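Local coordinates for ABC transporter periplasmic peptide-binding protein (Pseudoalteromonas, PDB 4QFK) that probably captures dipeptides or other short peptides in the periplasm and hands them to an ABC transporter for uptake, at residues A[292-297]-A[429-434]; A[378-383]-A[412-417]. All coordinates share one frame; numbering follows the deposited sequence.

Contact 1 of 2, residues A[292-297]-A[429-434]; sequences IGYWAF and VLLGWA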
loop_
_atom_site.group_PDB
_atom_site.type_symbol
_atom_site.label_atom_id
_atom_site.label_comp_id
_atom_site.label_asym_id
_atom_site.label_seq_id
_atom_site.Cartn_x
_atom_site.Cartn_y
_atom_site.Cartn_z
ATOM N N ILE A 292 -1.784 0.021 -9.550
ATOM C CA ILE A 292 -1.851 -0.174 -10.989
ATOM C C ILE A 292 -1.241 -1.516 -11.375
ATOM O O ILE A 292 -0.172 -1.899 -10.872
ATOM C CB ILE A 292 -1.140 0.946 -11.753
ATOM C CG1 ILE A 292 -1.103 0.644 -13.253
ATOM C CG2 ILE A 292 0.278 1.138 -11.233
ATOM C CD1 ILE A 292 -2.286 1.182 -14.016
ATOM N N GLY A 293 -1.945 -2.242 -12.238
ATOM C CA GLY A 293 -1.371 -3.380 -12.919
ATOM C C GLY A 293 -0.972 -2.968 -14.326
ATOM O O GLY A 293 -1.716 -2.240 -14.997
ATOM N N TYR A 294 0.189 -3.436 -14.785
ATOM C CA TYR A 294 0.738 -2.949 -16.044
ATOM C C TYR A 294 1.492 -4.045 -16.782
ATOM O O TYR A 294 1.811 -5.100 -16.215
ATOM C CB TYR A 294 1.689 -1.763 -15.790
ATOM C CG TYR A 294 2.811 -2.094 -14.809
ATOM C CD1 TYR A 294 3.838 -2.957 -15.170
ATOM C CD2 TYR A 294 2.825 -1.578 -13.519
ATOM C CE1 TYR A 294 4.853 -3.292 -14.288
ATOM C CE2 TYR A 294 3.857 -1.910 -12.618
ATOM C CZ TYR A 294 4.864 -2.765 -13.016
ATOM O OH TYR A 294 5.901 -3.114 -12.158
ATOM N N TRP A 295 1.802 -3.771 -18.045
ATOM C CA TRP A 295 2.688 -4.614 -18.828
ATOM C C TRP A 295 3.936 -3.785 -19.102
ATOM O O TRP A 295 3.885 -2.805 -19.845
ATOM C CB TRP A 295 1.995 -4.970 -20.129
ATOM C CG TRP A 295 2.686 -5.952 -21.006
ATOM C CD1 TRP A 295 3.539 -6.952 -20.628
ATOM C CD2 TRP A 295 2.564 -6.041 -22.430
ATOM N NE1 TRP A 295 3.966 -7.656 -21.739
ATOM C CE2 TRP A 295 3.383 -7.111 -22.857
ATOM C CE3 TRP A 295 1.849 -5.308 -23.387
ATOM C CZ2 TRP A 295 3.501 -7.472 -24.193
ATOM C CZ3 TRP A 295 1.974 -5.670 -24.729
ATOM C CH2 TRP A 295 2.792 -6.745 -25.115
ATOM N N ALA A 296 5.052 -4.140 -18.480
ATOM C CA ALA A 296 6.276 -3.346 -18.649
ATOM C C ALA A 296 7.210 -3.975 -19.650
ATOM O O ALA A 296 7.380 -5.197 -19.649
ATOM C CB ALA A 296 7.003 -3.135 -17.311
ATOM N N PHE A 297 7.824 -3.125 -20.481
ATOM C CA PHE A 297 8.803 -3.555 -21.475
ATOM C C PHE A 297 10.234 -3.330 -21.023
ATOM O O PHE A 297 10.586 -2.241 -20.559
ATOM C CB PHE A 297 8.600 -2.810 -22.796
ATOM C CG PHE A 297 7.323 -3.155 -23.489
ATOM C CD1 PHE A 297 7.175 -4.376 -24.122
ATOM C CD2 PHE A 297 6.267 -2.262 -23.500
ATOM C CE1 PHE A 297 5.982 -4.707 -24.754
ATOM C CE2 PHE A 297 5.078 -2.572 -24.136
ATOM C CZ PHE A 297 4.928 -3.800 -24.765
ATOM N N VAL A 429 6.946 -8.029 -18.719
ATOM C CA VAL A 429 6.499 -8.543 -17.431
ATOM C C VAL A 429 5.166 -7.934 -17.034
ATOM O O VAL A 429 4.964 -6.712 -17.122
ATOM C CB VAL A 429 7.552 -8.279 -16.333
ATOM C CG1 VAL A 429 7.835 -6.771 -16.207
ATOM C CG2 VAL A 429 7.114 -8.871 -14.986
ATOM N N LEU A 430 4.243 -8.812 -16.651
ATOM C CA LEU A 430 2.986 -8.402 -16.060
ATOM C C LEU A 430 3.228 -8.354 -14.582
ATOM O O LEU A 430 3.529 -9.374 -13.940
ATOM C CB LEU A 430 1.885 -9.400 -16.371
ATOM C CG LEU A 430 1.539 -9.542 -17.854
ATOM C CD1 LEU A 430 0.579 -10.702 -18.023
ATOM C CD2 LEU A 430 0.966 -8.217 -18.424
ATOM N N LEU A 431 3.103 -7.153 -14.046
ATOM C CA LEU A 431 3.419 -6.897 -12.666
ATOM C C LEU A 431 2.611 -5.682 -12.258
ATOM O O LEU A 431 1.717 -5.234 -12.987
ATOM C CB LEU A 431 4.913 -6.642 -12.535
ATOM C CG LEU A 431 5.622 -6.541 -11.189
ATOM C CD1 LEU A 431 5.052 -7.474 -10.136
ATOM C CD2 LEU A 431 7.114 -6.789 -11.407
ATOM N N GLY A 432 2.909 -5.135 -11.097
ATOM C CA GLY A 432 2.138 -4.004 -10.649
ATOM C C GLY A 432 2.600 -3.399 -9.354
ATOM O O GLY A 432 3.608 -3.793 -8.777
ATOM N N TRP A 433 1.828 -2.428 -8.896
ATOM C CA TRP A 433 2.228 -1.625 -7.765
ATOM C C TRP A 433 1.006 -1.176 -6.977
ATOM O O TRP A 433 -0.017 -0.792 -7.535
ATOM C CB TRP A 433 3.081 -0.424 -8.228
ATOM C CG TRP A 433 3.669 0.415 -7.100
ATOM C CD1 TRP A 433 3.290 1.674 -6.740
ATOM C CD2 TRP A 433 4.729 0.051 -6.204
ATOM N NE1 TRP A 433 4.043 2.120 -5.683
ATOM C CE2 TRP A 433 4.934 1.145 -5.331
ATOM C CE3 TRP A 433 5.528 -1.087 -6.054
ATOM C CZ2 TRP A 433 5.897 1.133 -4.327
ATOM C CZ3 TRP A 433 6.489 -1.096 -5.053
ATOM C CH2 TRP A 433 6.665 0.007 -4.203
ATOM N N ALA A 434 1.135 -1.284 -5.667
ATOM C CA ALA A 434 0.154 -0.801 -4.712
ATOM C C ALA A 434 0.952 0.213 -3.956
ATOM O O ALA A 434 2.017 -0.106 -3.420
ATOM C CB ALA A 434 -0.271 -1.930 -3.779
HETATM O O HOH W 1 0.259 -6.495 -14.493
HETATM O O HOH W 2 5.992 -2.908 -9.589
#
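Strands 292-297 and 429-434 run antiparallel, their N-to-C directions 150° apart and their axes 4.7 Å apart at closest, and the pairs Ile292-Trp433, Tyr294-Leu431 and Ala296-Val429 each close two backbone hydrogen bonds. They are neighbours in the large mixed sheet, and the other edge of 292-297 is bonded to strand 500-513, Gly293 to Ile503 and Ala504 and Trp295 to Tyr501. At the non-hydrogen-bonded pair Gly293-Gly432 the CA atoms come within 4.2 Å; the strands can close in because neither glycine has a side chain, and Gly432 CA lies 3.1 Å from Ile292 O.

The ring of Tyr294 makes use of that bare backbone. With CG between the backbone N and the carbonyl carbon (chi1 56°), the ring folds over the neighbouring strand. One face lies on the peptide linking Leu431 to Gly432, with Leu431 O over its centre, 3.6 Å above the plane, and Tyr294 CE2 reaches Gly432 CA at 3.3 Å. Leu431 lies alongside, pointing the same way, its CG 3.6 Å from Tyr294 OH. Tyr294 OH lies 2.6 Å from the oxygen of a water, in the ring plane, that donates to Gly432 O. On the face that carries Trp295 and Leu430, Leu430 CD2 packs 3.6 Å from Trp295 CD1, and Met396 of helix 389-401 touches both residues.

Apolar and aromatic side chains thus pack on both faces, with Leu500 and Pro459 beside Tyr294 and Ala296, while the water bridge gives the tyrosine hydroxyl a polar partner and ties the ring to the strand it covers.

Contact 2 of 2, residues A[378-383]-A[412-417]; sequences AMPVSR and YEWNTF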
loop_
_atom_site.group_PDB
_atom_site.type_symbol
_atom_site.label_atom_id
_atom_site.label_comp_id
_atom_site.label_asym_id
_atom_site.label_seq_id
_atom_site.Cartn_x
_atom_site.Cartn_y
_atom_site.Cartn_z
ATOM N N ALA A 378 4.994 -13.656 -15.998
ATOM C CA ALA A 378 3.752 -13.542 -15.251
ATOM C C ALA A 378 4.057 -13.598 -13.774
ATOM O O ALA A 378 4.570 -14.601 -13.295
ATOM C CB ALA A 378 2.790 -14.675 -15.626
ATOM N N MET A 379 3.756 -12.527 -13.047
ATOM C CA MET A 379 3.917 -12.567 -11.607
ATOM C C MET A 379 3.160 -13.765 -11.005
ATOM O O MET A 379 2.004 -14.024 -11.338
ATOM C CB MET A 379 3.496 -11.249 -10.959
ATOM C CG MET A 379 2.033 -10.933 -11.081
ATOM S SD MET A 379 1.645 -9.380 -10.243
ATOM C CE MET A 379 0.795 -8.523 -11.542
ATOM N N PRO A 380 3.830 -14.507 -10.119
ATOM C CA PRO A 380 3.328 -15.753 -9.525
ATOM C C PRO A 380 2.212 -15.591 -8.485
ATOM O O PRO A 380 1.579 -16.590 -8.123
ATOM C CB PRO A 380 4.571 -16.338 -8.845
ATOM C CG PRO A 380 5.443 -15.144 -8.561
ATOM C CD PRO A 380 5.213 -14.200 -9.706
ATOM N N VAL A 381 1.969 -14.385 -7.987
ATOM C CA VAL A 381 0.979 -14.273 -6.915
ATOM C C VAL A 381 -0.128 -13.283 -7.202
ATOM O O VAL A 381 0.091 -12.254 -7.826
ATOM C CB VAL A 381 1.617 -13.941 -5.562
ATOM C CG1 VAL A 381 2.447 -15.105 -5.080
ATOM C CG2 VAL A 381 2.464 -12.686 -5.673
ATOM N N SER A 382 -1.323 -13.624 -6.743
ATOM C CA SER A 382 -2.480 -12.768 -6.895
ATOM C C SER A 382 -2.371 -11.509 -6.045
ATOM O O SER A 382 -1.960 -11.537 -4.873
ATOM C CB SER A 382 -3.751 -13.529 -6.541
ATOM O OG SER A 382 -4.867 -12.664 -6.628
ATOM N N ARG A 383 -2.747 -10.394 -6.650
ATOM C CA ARG A 383 -2.711 -9.123 -5.958
ATOM C C ARG A 383 -3.810 -8.223 -6.514
ATOM O O ARG A 383 -4.292 -8.434 -7.636
ATOM C CB ARG A 383 -1.332 -8.482 -6.122
ATOM C CG ARG A 383 -0.899 -7.648 -4.948
ATOM C CD ARG A 383 -0.677 -8.501 -3.716
ATOM N NE ARG A 383 0.574 -9.248 -3.785
ATOM C CZ ARG A 383 0.814 -10.347 -3.074
ATOM N NH1 ARG A 383 -0.119 -10.813 -2.253
ATOM N NH2 ARG A 383 1.972 -10.984 -3.186
ATOM N N TYR A 412 8.061 -17.761 -12.360
ATOM C CA TYR A 412 8.932 -18.239 -11.289
ATOM C C TYR A 412 8.279 -17.948 -9.942
ATOM O O TYR A 412 7.403 -17.085 -9.839
ATOM C CB TYR A 412 10.279 -17.514 -11.291
ATOM C CG TYR A 412 11.201 -17.786 -12.452
ATOM C CD1 TYR A 412 11.761 -19.040 -12.653
ATOM C CD2 TYR A 412 11.552 -16.768 -13.324
ATOM C CE1 TYR A 412 12.617 -19.272 -13.721
ATOM C CE2 TYR A 412 12.413 -16.991 -14.379
ATOM C CZ TYR A 412 12.937 -18.236 -14.571
ATOM O OH TYR A 412 13.780 -18.438 -15.621
ATOM N N GLU A 413 8.735 -18.642 -8.905
ATOM C CA GLU A 413 8.312 -18.349 -7.542
ATOM C C GLU A 413 8.716 -16.929 -7.164
ATOM O O GLU A 413 9.760 -16.434 -7.594
ATOM C CB GLU A 413 8.906 -19.372 -6.565
ATOM C CG GLU A 413 9.073 -18.886 -5.124
ATOM C CD GLU A 413 10.441 -18.259 -4.863
ATOM O OE1 GLU A 413 11.439 -18.735 -5.457
ATOM O OE2 GLU A 413 10.511 -17.288 -4.068
ATOM N N TRP A 414 7.890 -16.293 -6.340
ATOM C CA TRP A 414 7.957 -14.855 -6.106
ATOM C C TRP A 414 9.343 -14.222 -5.958
ATOM O O TRP A 414 9.712 -13.317 -6.730
ATOM C CB TRP A 414 7.110 -14.459 -4.902
ATOM C CG TRP A 414 7.126 -12.991 -4.701
ATOM C CD1 TRP A 414 7.834 -12.292 -3.761
ATOM C CD2 TRP A 414 6.443 -12.023 -5.493
ATOM N NE1 TRP A 414 7.613 -10.946 -3.909
ATOM C CE2 TRP A 414 6.756 -10.754 -4.963
ATOM C CE3 TRP A 414 5.582 -12.104 -6.595
ATOM C CZ2 TRP A 414 6.236 -9.568 -5.501
ATOM C CZ3 TRP A 414 5.061 -10.924 -7.128
ATOM C CH2 TRP A 414 5.391 -9.676 -6.579
ATOM N N ASN A 415 10.093 -14.663 -4.951
ATOM C CA ASN A 415 11.339 -13.987 -4.606
ATOM C C ASN A 415 12.379 -14.026 -5.722
ATOM O O ASN A 415 13.110 -13.050 -5.932
ATOM C CB ASN A 415 11.910 -14.537 -3.300
ATOM C CG ASN A 415 11.048 -14.185 -2.099
ATOM O OD1 ASN A 415 10.692 -13.020 -1.894
ATOM N ND2 ASN A 415 10.697 -15.194 -1.307
ATOM N N THR A 416 12.430 -15.151 -6.433
ATOM C CA THR A 416 13.334 -15.320 -7.566
ATOM C C THR A 416 12.802 -14.547 -8.773
ATOM O O THR A 416 13.565 -14.033 -9.607
ATOM C CB THR A 416 13.493 -16.812 -7.932
ATOM O OG1 THR A 416 14.048 -17.522 -6.812
ATOM C CG2 THR A 416 14.410 -16.974 -9.138
ATOM N N PHE A 417 11.480 -14.463 -8.854
ATOM C CA PHE A 417 10.849 -13.704 -9.911
ATOM C C PHE A 417 11.235 -12.232 -9.781
ATOM O O PHE A 417 11.662 -11.604 -10.752
ATOM C CB PHE A 417 9.338 -13.888 -9.841
ATOM C CG PHE A 417 8.573 -13.012 -10.781
ATOM C CD1 PHE A 417 8.357 -13.402 -12.086
ATOM C CD2 PHE A 417 8.051 -11.801 -10.349
ATOM C CE1 PHE A 417 7.640 -12.595 -12.957
ATOM C CE2 PHE A 417 7.340 -10.996 -11.214
ATOM C CZ PHE A 417 7.136 -11.397 -12.520
#
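One face of the Phe417 ring is covered by Pro380 and Met379: Pro380 CD sits 3.8 Å from the ring centroid and Met379 CA 4.0 Å, both CH-pi contacts. The indole of Trp414 is met differently, with Pro380 CG and Met379 CB at its edge, near the ring plane, and Val381 CG2 closing obliquely to 3.3 Å from Trp414 CE3. Pro380 is thus wedged between two aromatics, and its rigid ring, with CD bonded to an electron-withdrawing nitrogen, suits a place over an aromatic face. Pro380 CG also lies 3.0 Å from Tyr412 O.

The indole reaches Val381 because its CG stands anti to the backbone N of Trp414 (chi1 -177°). Arg383 CZ lies above the same indole, but at 5.9 Å from the centroid of the six-membered ring of Trp414 this is at most a weak cation-pi attraction. Glu413 is the N-cap of the helix: its OE2 accepts from Asn415 N, while OE1 accepts from Thr416 OG1, so both carboxylate oxygens hold the first turn.

Strand 372-378, helix 389-401 and the adjacent parallel strand 405-410 form a beta-alpha-beta crossover. The contact joins the loop after its first strand to helix 414-422, which follows its second, and abuts strand 428-434; Ala389 of helix 389-401 touches Met379 and Ala378.

Overall arrangement
Contact 1 and contact 2 meet at strand 428-434: its one edge pairs with strand 282-297 in contact 1, while on its other side strand 372-378 runs into the loop of contact 2. Their centres are 12 Å apart, yet they touch directly. Met379 N probably donates to Leu430 O at 3.3 Å, Met379 CE packs 3.3 Å from Leu431 CA, and Val429 CG2 meets Phe417 CZ at 3.5 Å. Helix 414-422 is followed, after a short connection, by strand 428-434, so contact 2 lies at the start of the helix that precedes this strand. Both lie in the large mixed sheet and its flanking segments, within the family 5 solute-binding region.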